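Local coordinates for protein arabinan endo-1,5-alpha-l-arabinosidase A (Cellvibrio cellulosa, PDB 1GYH) that hydrolyses the alpha-1,5-linked arabinofuranosyl backbone of plant cell-wall arabinan, releasing almost exclusively arabinotriose, and folds as a five-bladed beta-propeller, at residues T13-T18 / K98-A103; D35-R40 / D310-Q315; F206-L211 / S218-V223; K255-L260 / L276-A281. All coordinates share one frame; numbering follows the deposited sequence. Where two conformers were deposited one is given.

Contact 1 of 4, residues T13-T18 / K98-A103; sequences TREGDT and KTLNPA
Glu15 reaches across to Thr99 and Leu100 and uses both carboxylate oxygens there. OE2 accepts from Thr99 OG1 at 2.8 Å, and OE1 accepts from the backbone Leu100 N at 2.9 Å. Both donors arrive on the syn side of the carboxylate, the hydroxyl 16° and the amide 26° out of its plane, so the two bonds together resist rotation of the group about its last torsion. Glutamate suits the place through length as well as charge: with CG anti to the backbone N (chi1 -179°) and an extended chain beyond, it spans a gap where the nearest alpha carbons, Glu15 CA and Leu100 CA, stand 7.2 Å apart. Threonine supplies a short hydroxyl beside a backbone N-H, a pair matched to a two-oxygen acceptor.

Beside these bonds lies an apolar touch, the methyl Thr13 CG2 meeting Leu100 CD1 at 3.5 Å, the two side chains crossing nearly at right angles. Thr13 OG1 instead bonds Gln71. A type II' turn from Glu15 to Thr18 reverses the chain, with Gly16 at its positive-phi corner; Asn101 OD1 accepts from Ala103 N in an Asx turn. Leu100 also packs on Tyr20 and Phe22 of strand 18-23 and on Phe76 of strand 75-82, and the contact thereby ties the edge strand 11-15 of one propeller blade to the loop between strands 90-97 and 110-118 of the next.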
loop_
_atom_site.group_PDB
_atom_site.type_symbol
_atom_site.label_atom_id
_atom_site.label_comp_id
_atom_site.label_asym_id
_atom_site.label_seq_id
_atom_site.Cartn_x
_atom_site.Cartn_y
_atom_site.Cartn_z
ATOM N N THR A 13 -10.262 5.058 -4.211
ATOM C CA THR A 13 -10.627 6.472 -4.254
ATOM C C THR A 13 -12.021 6.678 -4.843
ATOM O O THR A 13 -12.574 5.787 -5.462
ATOM C CB THR A 13 -9.538 7.284 -4.989
ATOM O OG1 THR A 13 -9.524 8.608 -4.468
ATOM C CG2 THR A 13 -9.750 7.403 -6.508
ATOM N N ARG A 14 -12.579 7.863 -4.684
ATOM C CA ARG A 14 -13.889 8.171 -5.234
ATOM C C ARG A 14 -13.763 9.374 -6.156
ATOM O O ARG A 14 -13.139 10.380 -5.791
ATOM C CB ARG A 14 -14.909 8.480 -4.115
ATOM C CG ARG A 14 -16.316 8.759 -4.614
ATOM C CD ARG A 14 -17.482 8.897 -3.568
ATOM N NE ARG A 14 -18.755 8.336 -4.096
ATOM C CZ ARG A 14 -19.960 8.383 -3.479
ATOM N NH1 ARG A 14 -20.108 8.992 -2.315
ATOM N NH2 ARG A 14 -21.022 7.817 -4.037
ATOM N N GLU A 15 -14.357 9.255 -7.344
ATOM C CA GLU A 15 -14.528 10.366 -8.271
ATOM C C GLU A 15 -16.001 10.576 -8.516
ATOM O O GLU A 15 -16.680 9.709 -9.083
ATOM C CB GLU A 15 -13.840 10.069 -9.608
ATOM C CG GLU A 15 -13.946 11.209 -10.643
ATOM C CD GLU A 15 -13.313 10.915 -11.995
ATOM O OE1 GLU A 15 -13.139 9.735 -12.378
ATOM O OE2 GLU A 15 -12.961 11.882 -12.690
ATOM N N GLY A 16 -16.515 11.746 -8.128
ATOM C CA GLY A 16 -17.947 11.992 -8.215
ATOM C C GLY A 16 -18.718 10.928 -7.438
ATOM O O GLY A 16 -18.465 10.723 -6.255
ATOM N N ASP A 17 -19.642 10.233 -8.096
ATOM C CA ASP A 17 -20.397 9.166 -7.394
ATOM C C ASP A 17 -19.899 7.738 -7.679
ATOM O O ASP A 17 -20.595 6.754 -7.348
ATOM C CB ASP A 17 -21.888 9.239 -7.677
ATOM C CG ASP A 17 -22.213 8.902 -9.109
ATOM O OD1 ASP A 17 -21.292 8.568 -9.886
ATOM O OD2 ASP A 17 -23.354 8.945 -9.568
ATOM N N THR A 18 -18.693 7.629 -8.243
ATOM C CA THR A 18 -18.077 6.333 -8.540
ATOM C C THR A 18 -16.805 6.026 -7.749
ATOM O O THR A 18 -15.909 6.846 -7.651
ATOM C CB THR A 18 -17.803 6.232 -10.061
ATOM O OG1 THR A 18 -18.973 6.605 -10.796
ATOM C CG2 THR A 18 -17.550 4.753 -10.464
ATOM N N LYS A 98 -6.321 12.612 -15.996
ATOM C CA LYS A 98 -7.332 13.637 -15.687
ATOM C C LYS A 98 -8.626 13.081 -15.093
ATOM O O LYS A 98 -9.359 13.809 -14.426
ATOM C CB LYS A 98 -7.716 14.416 -16.948
ATOM C CG LYS A 98 -6.597 15.193 -17.668
ATOM C CD LYS A 98 -7.047 15.555 -19.098
ATOM C CE LYS A 98 -6.046 16.309 -19.983
ATOM N NZ LYS A 98 -6.601 16.616 -21.425
ATOM N N THR A 99 -8.919 11.806 -15.337
ATOM C CA THR A 99 -10.146 11.188 -14.855
ATOM C C THR A 99 -9.974 9.682 -14.715
ATOM O O THR A 99 -8.989 9.139 -15.183
ATOM C CB THR A 99 -11.318 11.552 -15.793
ATOM O OG1 THR A 99 -12.546 11.010 -15.295
ATOM C CG2 THR A 99 -11.152 10.921 -17.158
ATOM N N LEU A 100 -10.910 9.018 -14.049
ATOM C CA LEU A 100 -10.859 7.561 -13.847
ATOM C C LEU A 100 -11.908 6.790 -14.678
ATOM O O LEU A 100 -11.876 5.572 -14.698
ATOM C CB LEU A 100 -11.015 7.223 -12.362
ATOM C CG LEU A 100 -9.867 7.708 -11.440
ATOM C CD1 LEU A 100 -10.032 7.192 -10.020
ATOM C CD2 LEU A 100 -8.461 7.323 -11.992
ATOM N N ASN A 101 -12.829 7.500 -15.324
ATOM C CA ASN A 101 -13.837 6.907 -16.212
ATOM C C ASN A 101 -13.257 6.626 -17.617
ATOM O O ASN A 101 -12.991 7.523 -18.377
ATOM C CB ASN A 101 -15.068 7.850 -16.339
ATOM C CG ASN A 101 -16.175 7.284 -17.203
ATOM O OD1 ASN A 101 -16.077 6.179 -17.752
ATOM N ND2 ASN A 101 -17.249 8.067 -17.358
ATOM N N PRO A 102 -13.107 5.374 -17.981
ATOM C CA PRO A 102 -12.508 5.038 -19.291
ATOM C C PRO A 102 -13.309 5.435 -20.555
ATOM O O PRO A 102 -12.729 5.492 -21.645
ATOM C CB PRO A 102 -12.287 3.508 -19.182
ATOM C CG PRO A 102 -13.332 3.030 -18.178
ATOM C CD PRO A 102 -13.467 4.182 -17.184
ATOM N N ALA A 103 -14.609 5.718 -20.413
ATOM C CA ALA A 103 -15.456 6.231 -21.496
ATOM C C ALA A 103 -15.270 7.729 -21.680
ATOM O O ALA A 103 -15.657 8.280 -22.695
ATOM C CB ALA A 103 -16.959 5.908 -21.223
#

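Contact 2 of 4, residues D35-R40 / D310-Q315; sequences DRVNWR and DSYISQ
The backbone oxygen of Arg36 takes the phenol of Tyr312, OH to O 2.7 Å, with the donor in the carbonyl plane, and also a weak bond from the indole Trp39 NE1. In this five-bladed propeller, residues near the C-terminus add a short parallel strand to the edge of the first blade. Tyrosine suits the site by its length: CG lies anti to the backbone N (chi1 174°), and the ring carries its hydroxyl across to a carbonyl that stands at the ring's edge. The same hydroxyl lies near the plane of the Trp39 indole, at its edge, the two side chains crossing at about a right angle.

Farther along, the backbones pair as parallel strands, Asn38 opposite Gln315. Gln315 N donates to Val37 O at 2.8 Å, and Trp39 N donates to Gln315 O almost straight, 174° at the hydrogen. Val37 CG1 meets Ile313 O at 3.6 Å. The turn before the strand is held by Asp35, whose OD1 receives both Val37 N and Asn38 N, an Asx motif for which a short carboxylate is well fitted. Ser314 turns its hydroxyl to the backbone N of Val5, and Trp39 packs on Leu289 of the last blade. Gln315 bends back at chi2 (-76°), and its NE2 donates to the preceding carbonyl, Ser314 O, at 2.9 Å.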
loop_
_atom_site.group_PDB
_atom_site.type_symbol
_atom_site.label_atom_id
_atom_site.label_comp_id
_atom_site.label_asym_id
_atom_site.label_seq_id
_atom_site.Cartn_x
_atom_site.Cartn_y
_atom_site.Cartn_z
ATOM N N ASP A 35 -21.403 1.213 -5.213
ATOM C CA ASP A 35 -21.755 0.929 -3.809
ATOM C C ASP A 35 -20.654 0.318 -2.933
ATOM O O ASP A 35 -20.909 0.005 -1.791
ATOM C CB ASP A 35 -22.992 0.013 -3.748
ATOM C CG ASP A 35 -22.794 -1.315 -4.514
ATOM O OD1 ASP A 35 -21.622 -1.750 -4.714
ATOM O OD2 ASP A 35 -23.763 -1.969 -4.935
ATOM N N ARG A 36 -19.441 0.156 -3.463
ATOM C CA ARG A 36 -18.277 -0.403 -2.747
ATOM C C ARG A 36 -18.317 -1.920 -2.498
ATOM O O ARG A 36 -17.423 -2.464 -1.835
ATOM C CB ARG A 36 -18.030 0.288 -1.372
ATOM C CG ARG A 36 -17.571 1.704 -1.399
ATOM C CD ARG A 36 -16.977 2.135 -0.011
ATOM N NE ARG A 36 -17.975 2.368 1.033
ATOM C CZ ARG A 36 -18.317 1.539 2.027
ATOM N NH1 ARG A 36 -17.808 0.319 2.159
ATOM N NH2 ARG A 36 -19.231 1.944 2.899
ATOM N N VAL A 37 -19.338 -2.585 -3.029
ATOM C CA VAL A 37 -19.584 -4.020 -2.833
ATOM C C VAL A 37 -19.585 -4.785 -4.181
ATOM O O VAL A 37 -18.963 -5.839 -4.296
ATOM C CB VAL A 37 -20.967 -4.253 -2.150
ATOM C CG1 VAL A 37 -21.365 -5.755 -2.119
ATOM C CG2 VAL A 37 -20.977 -3.671 -0.742
ATOM N N ASN A 38 -20.347 -4.290 -5.148
ATOM C CA ASN A 38 -20.476 -4.834 -6.502
ATOM C C ASN A 38 -19.508 -4.126 -7.479
ATOM O O ASN A 38 -19.670 -2.933 -7.765
ATOM C CB ASN A 38 -21.943 -4.685 -6.970
ATOM C CG ASN A 38 -22.911 -5.449 -6.103
ATOM O OD1 ASN A 38 -23.697 -4.880 -5.300
ATOM N ND2 ASN A 38 -22.896 -6.742 -6.261
ATOM N N TRP A 39 -18.471 -4.845 -7.941
ATOM C CA TRP A 39 -17.352 -4.266 -8.709
ATOM C C TRP A 39 -17.293 -4.844 -10.113
ATOM O O TRP A 39 -17.371 -6.062 -10.274
ATOM C CB TRP A 39 -16.003 -4.556 -8.008
ATOM C CG TRP A 39 -15.817 -3.909 -6.641
ATOM C CD1 TRP A 39 -16.079 -4.454 -5.409
ATOM C CD2 TRP A 39 -15.321 -2.591 -6.394
ATOM N NE1 TRP A 39 -15.780 -3.547 -4.427
ATOM C CE2 TRP A 39 -15.327 -2.390 -5.002
ATOM C CE3 TRP A 39 -14.879 -1.549 -7.214
ATOM C CZ2 TRP A 39 -14.915 -1.196 -4.419
ATOM C CZ3 TRP A 39 -14.459 -0.364 -6.633
ATOM C CH2 TRP A 39 -14.487 -0.197 -5.256
ATOM N N ARG A 40 -17.155 -3.984 -11.126
ATOM C CA ARG A 40 -16.839 -4.414 -12.501
ATOM C C ARG A 40 -15.421 -4.035 -12.916
ATOM O O ARG A 40 -14.868 -3.001 -12.508
ATOM C CB ARG A 40 -17.790 -3.804 -13.503
ATOM C CG ARG A 40 -18.084 -2.321 -13.255
ATOM C CD ARG A 40 -18.594 -1.583 -14.513
ATOM N NE ARG A 40 -19.254 -2.638 -15.257
ATOM C CZ ARG A 40 -20.479 -3.103 -15.015
ATOM N NH1 ARG A 40 -21.306 -2.522 -14.134
ATOM N NH2 ARG A 40 -20.889 -4.151 -15.704
ATOM N N ASP A 310 -15.783 -11.971 7.493
ATOM C CA ASP A 310 -16.838 -12.828 6.933
ATOM C C ASP A 310 -18.034 -12.071 6.339
ATOM O O ASP A 310 -18.573 -12.487 5.333
ATOM C CB ASP A 310 -17.348 -13.806 7.970
ATOM C CG ASP A 310 -16.244 -14.623 8.578
ATOM O OD1 ASP A 310 -15.603 -15.392 7.806
ATOM O OD2 ASP A 310 -15.953 -14.558 9.802
ATOM N N SER A 311 -18.458 -10.976 6.965
ATOM C CA SER A 311 -19.701 -10.307 6.558
ATOM C C SER A 311 -19.532 -9.289 5.448
ATOM O O SER A 311 -20.538 -8.922 4.805
ATOM C CB SER A 311 -20.394 -9.655 7.764
ATOM O OG SER A 311 -19.565 -8.705 8.405
ATOM N N TYR A 312 -18.305 -8.829 5.204
ATOM C CA TYR A 312 -18.033 -8.028 3.992
ATOM C C TYR A 312 -17.766 -9.012 2.839
ATOM O O TYR A 312 -16.783 -9.778 2.863
ATOM C CB TYR A 312 -16.903 -7.037 4.100
ATOM C CG TYR A 312 -16.635 -6.385 2.773
ATOM C CD1 TYR A 312 -17.327 -5.234 2.393
ATOM C CD2 TYR A 312 -15.750 -6.960 1.841
ATOM C CE1 TYR A 312 -17.118 -4.644 1.155
ATOM C CE2 TYR A 312 -15.547 -6.369 0.594
ATOM C CZ TYR A 312 -16.234 -5.224 0.250
ATOM O OH TYR A 312 -16.063 -4.646 -0.992
ATOM N N ILE A 313 -18.675 -9.017 1.886
ATOM C CA ILE A 313 -18.683 -9.953 0.727
ATOM C C ILE A 313 -18.807 -9.176 -0.601
ATOM O O ILE A 313 -19.900 -8.881 -1.071
ATOM C CB ILE A 313 -19.798 -11.009 0.865
ATOM C CG1 ILE A 313 -19.600 -11.833 2.113
ATOM C CG2 ILE A 313 -19.790 -12.002 -0.344
ATOM C CD1 ILE A 313 -20.765 -12.800 2.451
ATOM N N SER A 314 -17.661 -8.853 -1.200
ATOM C CA SER A 314 -17.614 -8.223 -2.501
ATOM C C SER A 314 -18.207 -9.182 -3.535
ATOM O O SER A 314 -18.295 -10.397 -3.284
ATOM C CB SER A 314 -16.185 -7.800 -2.908
ATOM O OG SER A 314 -15.302 -8.924 -3.078
ATOM N N GLN A 315 -18.638 -8.606 -4.650
ATOM C CA GLN A 315 -19.220 -9.337 -5.776
ATOM C C GLN A 315 -18.596 -8.821 -7.079
ATOM O O GLN A 315 -18.632 -7.622 -7.384
ATOM C CB GLN A 315 -20.747 -9.190 -5.810
ATOM C CG GLN A 315 -21.535 -9.727 -4.574
ATOM C CD GLN A 315 -21.684 -11.275 -4.507
ATOM O OE1 GLN A 315 -22.751 -11.813 -4.807
ATOM N NE2 GLN A 315 -20.628 -11.966 -4.074
#

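Contact 3 of 4, residues F206-L211 / S218-V223; sequences FASWGL and STYHLV
Trp209 and Val223 meet on one face of a beta hairpin, strands 202-209 and 221-227, within a four-stranded antiparallel propeller blade. Backbone bonds come in two hydrogen-bonded pairs, Ala207 with Val223 and Trp209 with His221; Ser208 and Leu222 form the non-hydrogen-bonded pair between them. Beyond the strands, Thr219 OG1 replaces a backbone acceptor, taking Leu211 N at 2.9 Å, and Gly210 fits where any CB would collide with that hydroxyl.

Among apolar contacts, branched Val223 lays CG2 over the five-membered ring of Trp209 as a CH-pi contact, 3.7 Å from its centroid, while CG1 touches CE3. Trp209 CB in turn lies over a face of the His221 imidazole.

On the other face, Tyr220 packs its ring against Ser208 CB. The Tyr220 hydroxyl bonds Glu192, the probable proton donor, and Ser208 OG bonds the backbone of His262, a probable calcium ligand. His221 is fixed in rotation by ND1 donating to Thr219 O, 2.9 Å away and in the ring plane.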
loop_
_atom_site.group_PDB
_atom_site.type_symbol
_atom_site.label_atom_id
_atom_site.label_comp_id
_atom_site.label_asym_id
_atom_site.label_seq_id
_atom_site.Cartn_x
_atom_site.Cartn_y
_atom_site.Cartn_z
ATOM N N PHE A 206 0.339 2.378 9.676
ATOM C CA PHE A 206 0.017 0.980 9.584
ATOM C C PHE A 206 1.154 0.252 8.799
ATOM O O PHE A 206 1.695 0.798 7.862
ATOM C CB PHE A 206 -1.299 0.774 8.803
ATOM C CG PHE A 206 -2.509 1.447 9.425
ATOM C CD1 PHE A 206 -3.287 0.792 10.348
ATOM C CD2 PHE A 206 -2.864 2.735 9.063
ATOM C CE1 PHE A 206 -4.380 1.428 10.942
ATOM C CE2 PHE A 206 -3.972 3.366 9.660
ATOM C CZ PHE A 206 -4.727 2.702 10.564
ATOM N N ALA A 207 1.448 -0.976 9.186
ATOM C CA ALA A 207 2.458 -1.797 8.523
ATOM C C ALA A 207 2.083 -3.259 8.611
ATOM O O ALA A 207 1.366 -3.695 9.521
ATOM C CB ALA A 207 3.844 -1.566 9.169
ATOM N N SER A 208 2.568 -4.020 7.618
ATOM C CA SER A 208 2.338 -5.451 7.549
ATOM C C SER A 208 3.571 -6.179 8.092
ATOM O O SER A 208 4.684 -5.886 7.691
ATOM C CB SER A 208 2.009 -5.844 6.101
ATOM O OG SER A 208 0.752 -5.327 5.656
ATOM N N TRP A 209 3.361 -7.110 9.020
ATOM C CA TRP A 209 4.423 -7.934 9.589
ATOM C C TRP A 209 4.233 -9.377 9.126
ATOM O O TRP A 209 3.098 -9.847 8.878
ATOM C CB TRP A 209 4.395 -7.899 11.132
ATOM C CG TRP A 209 5.136 -6.746 11.811
ATOM C CD1 TRP A 209 5.698 -5.635 11.225
ATOM C CD2 TRP A 209 5.337 -6.581 13.222
ATOM N NE1 TRP A 209 6.257 -4.823 12.187
ATOM C CE2 TRP A 209 6.062 -5.388 13.414
ATOM C CE3 TRP A 209 4.998 -7.339 14.348
ATOM C CZ2 TRP A 209 6.446 -4.936 14.679
ATOM C CZ3 TRP A 209 5.372 -6.879 15.621
ATOM C CH2 TRP A 209 6.088 -5.701 15.771
ATOM N N GLY A 210 5.344 -10.091 8.997
ATOM C CA GLY A 210 5.313 -11.519 8.727
ATOM C C GLY A 210 5.326 -11.840 7.235
ATOM O O GLY A 210 5.676 -10.966 6.414
ATOM N N LEU A 211 4.902 -13.063 6.884
ATOM C CA LEU A 211 4.994 -13.552 5.505
ATOM C C LEU A 211 3.646 -13.726 4.804
ATOM O O LEU A 211 2.791 -14.499 5.241
ATOM C CB LEU A 211 5.742 -14.888 5.461
ATOM C CG LEU A 211 7.168 -14.905 6.012
ATOM C CD1 LEU A 211 7.801 -16.301 5.843
ATOM C CD2 LEU A 211 8.026 -13.860 5.351
ATOM N N SER A 218 0.971 -18.835 5.992
ATOM C CA SER A 218 1.085 -17.378 6.005
ATOM C C SER A 218 0.918 -16.846 7.429
ATOM O O SER A 218 0.071 -17.338 8.176
ATOM C CB SER A 218 0.061 -16.718 5.081
ATOM O OG SER A 218 0.249 -17.096 3.719
ATOM N N THR A 219 1.752 -15.884 7.797
ATOM C CA THR A 219 1.710 -15.248 9.117
ATOM C C THR A 219 1.412 -13.744 8.998
ATOM O O THR A 219 1.469 -13.025 9.991
ATOM C CB THR A 219 3.068 -15.391 9.839
ATOM O OG1 THR A 219 4.118 -14.839 9.025
ATOM C CG2 THR A 219 3.436 -16.853 10.146
ATOM N N TYR A 220 1.131 -13.287 7.781
ATOM C CA TYR A 220 0.891 -11.872 7.463
ATOM C C TYR A 220 -0.222 -11.296 8.381
ATOM O O TYR A 220 -1.266 -11.901 8.560
ATOM C CB TYR A 220 0.442 -11.722 6.017
ATOM C CG TYR A 220 0.886 -10.527 5.199
ATOM C CD1 TYR A 220 2.193 -10.072 5.206
ATOM C CD2 TYR A 220 0.008 -9.933 4.302
ATOM C CE1 TYR A 220 2.603 -9.009 4.414
ATOM C CE2 TYR A 220 0.409 -8.859 3.480
ATOM C CZ TYR A 220 1.723 -8.422 3.530
ATOM O OH TYR A 220 2.174 -7.387 2.718
ATOM N N HIS A 221 0.063 -10.143 8.957
ATOM C CA HIS A 221 -0.905 -9.414 9.823
ATOM C C HIS A 221 -0.559 -7.934 9.907
ATOM O O HIS A 221 0.478 -7.496 9.394
ATOM C CB HIS A 221 -0.963 -10.042 11.224
ATOM C CG HIS A 221 0.309 -9.937 12.014
ATOM N ND1 HIS A 221 1.422 -10.710 11.753
ATOM C CD2 HIS A 221 0.630 -9.166 13.086
ATOM C CE1 HIS A 221 2.375 -10.418 12.629
ATOM N NE2 HIS A 221 1.905 -9.504 13.467
ATOM N N LEU A 222 -1.442 -7.152 10.546
ATOM C CA LEU A 222 -1.282 -5.696 10.617
ATOM C C LEU A 222 -0.995 -5.214 12.033
ATOM O O LEU A 222 -1.641 -5.647 12.991
ATOM C CB LEU A 222 -2.540 -5.006 10.119
ATOM C CG LEU A 222 -2.938 -5.228 8.660
ATOM C CD1 LEU A 222 -4.246 -4.510 8.336
ATOM C CD2 LEU A 222 -1.828 -4.678 7.744
ATOM N N VAL A 223 -0.029 -4.312 12.113
ATOM C CA VAL A 223 0.347 -3.589 13.311
ATOM C C VAL A 223 0.274 -2.083 13.049
ATOM O O VAL A 223 0.184 -1.615 11.884
ATOM C CB VAL A 223 1.792 -3.934 13.814
ATOM C CG1 VAL A 223 1.876 -5.407 14.188
ATOM C CG2 VAL A 223 2.854 -3.558 12.826
#

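Contact 4 of 4, residues K255-L260 / L276-A281; sequences KRWVGL and LHAYEA
Strands 257-260 and 276-280 run antiparallel at 150°, and their register slips by one residue between the pairs Trp257-Glu280 and Leu260-Ala278, a beta bulge. Val258 N donates to Tyr279 O, and Tyr279 N donates to Gly259 O at 3.1 Å, so Tyr279 faces the bulge with both backbone groups engaged. Gly259 suits the bulge because its positive phi (90°) would jam a CB against the preceding carbonyl, and the Tyr279 ring already sits close, CD2 to Gly259 O 3.3 Å.

On the face bearing Trp257, Ala278, Glu280 and Leu260, the indole lies alongside Glu280, their planes 23° apart. The methylene Glu280 CG rides over the six-membered ring at 4.1 Å from its centroid, a CH-pi contact, with the chain extended so that its carboxylate reaches Lys288 in a salt bridge. Small Ala278 fits between larger neighbours: its CB meets Trp257 CE3 at 3.6 Å and Leu260 CB at 3.7 Å. The indole nitrogen of Trp257 bonds Asp310, which also pairs with Arg256.

At the inner end His277 ND1 accepts from the backbone N of Asp9, the probable proton acceptor, and the ring stacks on His8, while Tyr279 OH bonds His8. The arrangement is a bulged hairpin of a propeller blade whose inner side chains border the active site at the centre of this family 43 fold.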
loop_
_atom_site.group_PDB
_atom_site.type_symbol
_atom_site.label_atom_id
_atom_site.label_comp_id
_atom_site.label_asym_id
_atom_site.label_seq_id
_atom_site.Cartn_x
_atom_site.Cartn_y
_atom_site.Cartn_z
ATOM N N LYS A 255 -9.013 -19.119 11.434
ATOM C CA LYS A 255 -9.148 -20.389 10.686
ATOM C C LYS A 255 -9.662 -20.234 9.241
ATOM O O LYS A 255 -9.359 -21.066 8.371
ATOM C CB LYS A 255 -9.985 -21.420 11.464
ATOM C CG LYS A 255 -11.502 -21.151 11.579
ATOM C CD LYS A 255 -12.183 -21.910 12.777
ATOM C CE LYS A 255 -12.521 -23.341 12.481
ATOM N NZ LYS A 255 -13.328 -24.007 13.586
ATOM N N ARG A 256 -10.451 -19.189 8.983
ATOM C CA ARG A 256 -11.061 -18.990 7.678
ATOM C C ARG A 256 -10.209 -18.105 6.768
ATOM O O ARG A 256 -10.297 -18.236 5.528
ATOM C CB ARG A 256 -12.484 -18.407 7.803
ATOM C CG ARG A 256 -13.555 -19.403 8.193
ATOM C CD ARG A 256 -14.960 -18.801 8.512
ATOM N NE ARG A 256 -14.884 -17.697 9.461
ATOM C CZ ARG A 256 -14.645 -17.823 10.768
ATOM N NH1 ARG A 256 -14.479 -19.012 11.335
ATOM N NH2 ARG A 256 -14.587 -16.736 11.522
ATOM N N TRP A 257 -9.393 -17.236 7.366
ATOM C CA TRP A 257 -8.628 -16.193 6.675
ATOM C C TRP A 257 -7.177 -16.279 7.140
ATOM O O TRP A 257 -6.812 -15.767 8.207
ATOM C CB TRP A 257 -9.217 -14.794 6.939
ATOM C CG TRP A 257 -10.604 -14.741 6.501
ATOM C CD1 TRP A 257 -11.713 -14.921 7.280
ATOM C CD2 TRP A 257 -11.079 -14.588 5.151
ATOM N NE1 TRP A 257 -12.845 -14.870 6.504
ATOM C CE2 TRP A 257 -12.494 -14.692 5.192
ATOM C CE3 TRP A 257 -10.453 -14.383 3.901
ATOM C CZ2 TRP A 257 -13.300 -14.582 4.038
ATOM C CZ3 TRP A 257 -11.250 -14.292 2.759
ATOM C CH2 TRP A 257 -12.672 -14.382 2.843
ATOM N N VAL A 258 -6.341 -16.991 6.370
ATOM C CA VAL A 258 -4.993 -17.354 6.837
ATOM C C VAL A 258 -4.001 -16.409 6.231
ATOM O O VAL A 258 -3.583 -16.544 5.081
ATOM C CB VAL A 258 -4.687 -18.838 6.568
ATOM C CG1 VAL A 258 -3.312 -19.229 7.080
ATOM C CG2 VAL A 258 -5.713 -19.694 7.239
ATOM N N GLY A 259 -3.683 -15.382 7.007
ATOM C CA GLY A 259 -2.903 -14.262 6.552
ATOM C C GLY A 259 -3.750 -13.162 5.979
ATOM O O GLY A 259 -4.712 -13.429 5.242
ATOM N N LEU A 260 -3.384 -11.922 6.299
ATOM C CA LEU A 260 -4.099 -10.760 5.784
ATOM C C LEU A 260 -3.241 -9.535 5.938
ATOM O O LEU A 260 -2.332 -9.532 6.727
ATOM C CB LEU A 260 -5.488 -10.625 6.479
ATOM C CG LEU A 260 -5.594 -10.567 8.021
ATOM C CD1 LEU A 260 -5.095 -9.312 8.613
ATOM C CD2 LEU A 260 -7.096 -10.757 8.394
ATOM N N LEU A 276 -8.100 -3.994 2.822
ATOM C CA LEU A 276 -7.007 -4.986 2.834
ATOM C C LEU A 276 -7.328 -6.234 1.998
ATOM O O LEU A 276 -8.460 -6.405 1.520
ATOM C CB LEU A 276 -6.686 -5.403 4.279
ATOM C CG LEU A 276 -7.760 -6.044 5.170
ATOM C CD1 LEU A 276 -8.036 -7.479 4.747
ATOM C CD2 LEU A 276 -7.303 -6.078 6.596
ATOM N N HIS A 277 -6.324 -7.103 1.808
ATOM C CA HIS A 277 -6.602 -8.429 1.260
ATOM C C HIS A 277 -6.416 -9.493 2.319
ATOM O O HIS A 277 -5.642 -9.314 3.263
ATOM C CB HIS A 277 -5.788 -8.739 -0.011
ATOM C CG HIS A 277 -4.328 -8.990 0.221
ATOM N ND1 HIS A 277 -3.353 -8.093 -0.168
ATOM C CD2 HIS A 277 -3.673 -10.044 0.768
ATOM C CE1 HIS A 277 -2.161 -8.583 0.126
ATOM N NE2 HIS A 277 -2.323 -9.755 0.715
ATOM N N ALA A 278 -7.136 -10.589 2.147
ATOM C CA ALA A 278 -7.110 -11.694 3.071
ATOM C C ALA A 278 -7.246 -13.017 2.326
ATOM O O ALA A 278 -8.103 -13.153 1.457
ATOM C CB ALA A 278 -8.236 -11.527 4.139
ATOM N N TYR A 279 -6.433 -14.014 2.724
ATOM C CA TYR A 279 -6.391 -15.294 1.992
ATOM C C TYR A 279 -7.437 -16.304 2.495
ATOM O O TYR A 279 -7.370 -16.764 3.643
ATOM C CB TYR A 279 -4.949 -15.892 2.079
ATOM C CG TYR A 279 -3.824 -14.955 1.607
ATOM C CD1 TYR A 279 -3.570 -14.723 0.230
ATOM C CD2 TYR A 279 -2.999 -14.305 2.510
ATOM C CE1 TYR A 279 -2.542 -13.845 -0.190
ATOM C CE2 TYR A 279 -1.970 -13.431 2.080
ATOM C CZ TYR A 279 -1.720 -13.213 0.725
ATOM O OH TYR A 279 -0.674 -12.333 0.292
ATOM N N GLU A 280 -8.363 -16.697 1.636
ATOM C CA GLU A 280 -9.511 -17.489 2.041
ATOM C C GLU A 280 -9.183 -18.955 2.022
ATOM O O GLU A 280 -9.084 -19.553 0.934
ATOM C CB GLU A 280 -10.707 -17.252 1.092
ATOM C CG GLU A 280 -12.021 -17.803 1.625
ATOM C CD GLU A 280 -13.242 -17.419 0.794
ATOM O OE1 GLU A 280 -13.121 -16.791 -0.276
ATOM O OE2 GLU A 280 -14.357 -17.782 1.229
ATOM N N ALA A 281 -9.110 -19.563 3.209
ATOM C CA ALA A 281 -8.727 -20.953 3.319
ATOM C C ALA A 281 -9.659 -21.900 2.585
ATOM O O ALA A 281 -9.206 -22.897 2.045
ATOM C CB ALA A 281 -8.593 -21.369 4.772
#

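Contacts 3 and 4 are hairpins within neighbouring blades, more buried than the other two, though each is partly exposed, and held by backbone bonds and aromatic packing; they meet directly, Tyr220 O lying 3.1 Å from Leu260 N, and both approach the active site. Contacts 1 and 2 lie farther out, each about 20 Å from the chain's centre, and join parts distant in sequence. Both reach the same mixed sheet, contact 1 at its edge strand 11-15 and contact 2 at the other edge, strand 315-316. Contact 1 centres on one carboxylate, with a small apolar touch beside it, whereas contact 2 combines a parallel bridge with a tyrosine hydroxyl. Asp310 couples contact 2 to contact 4 through Arg256 and Trp257.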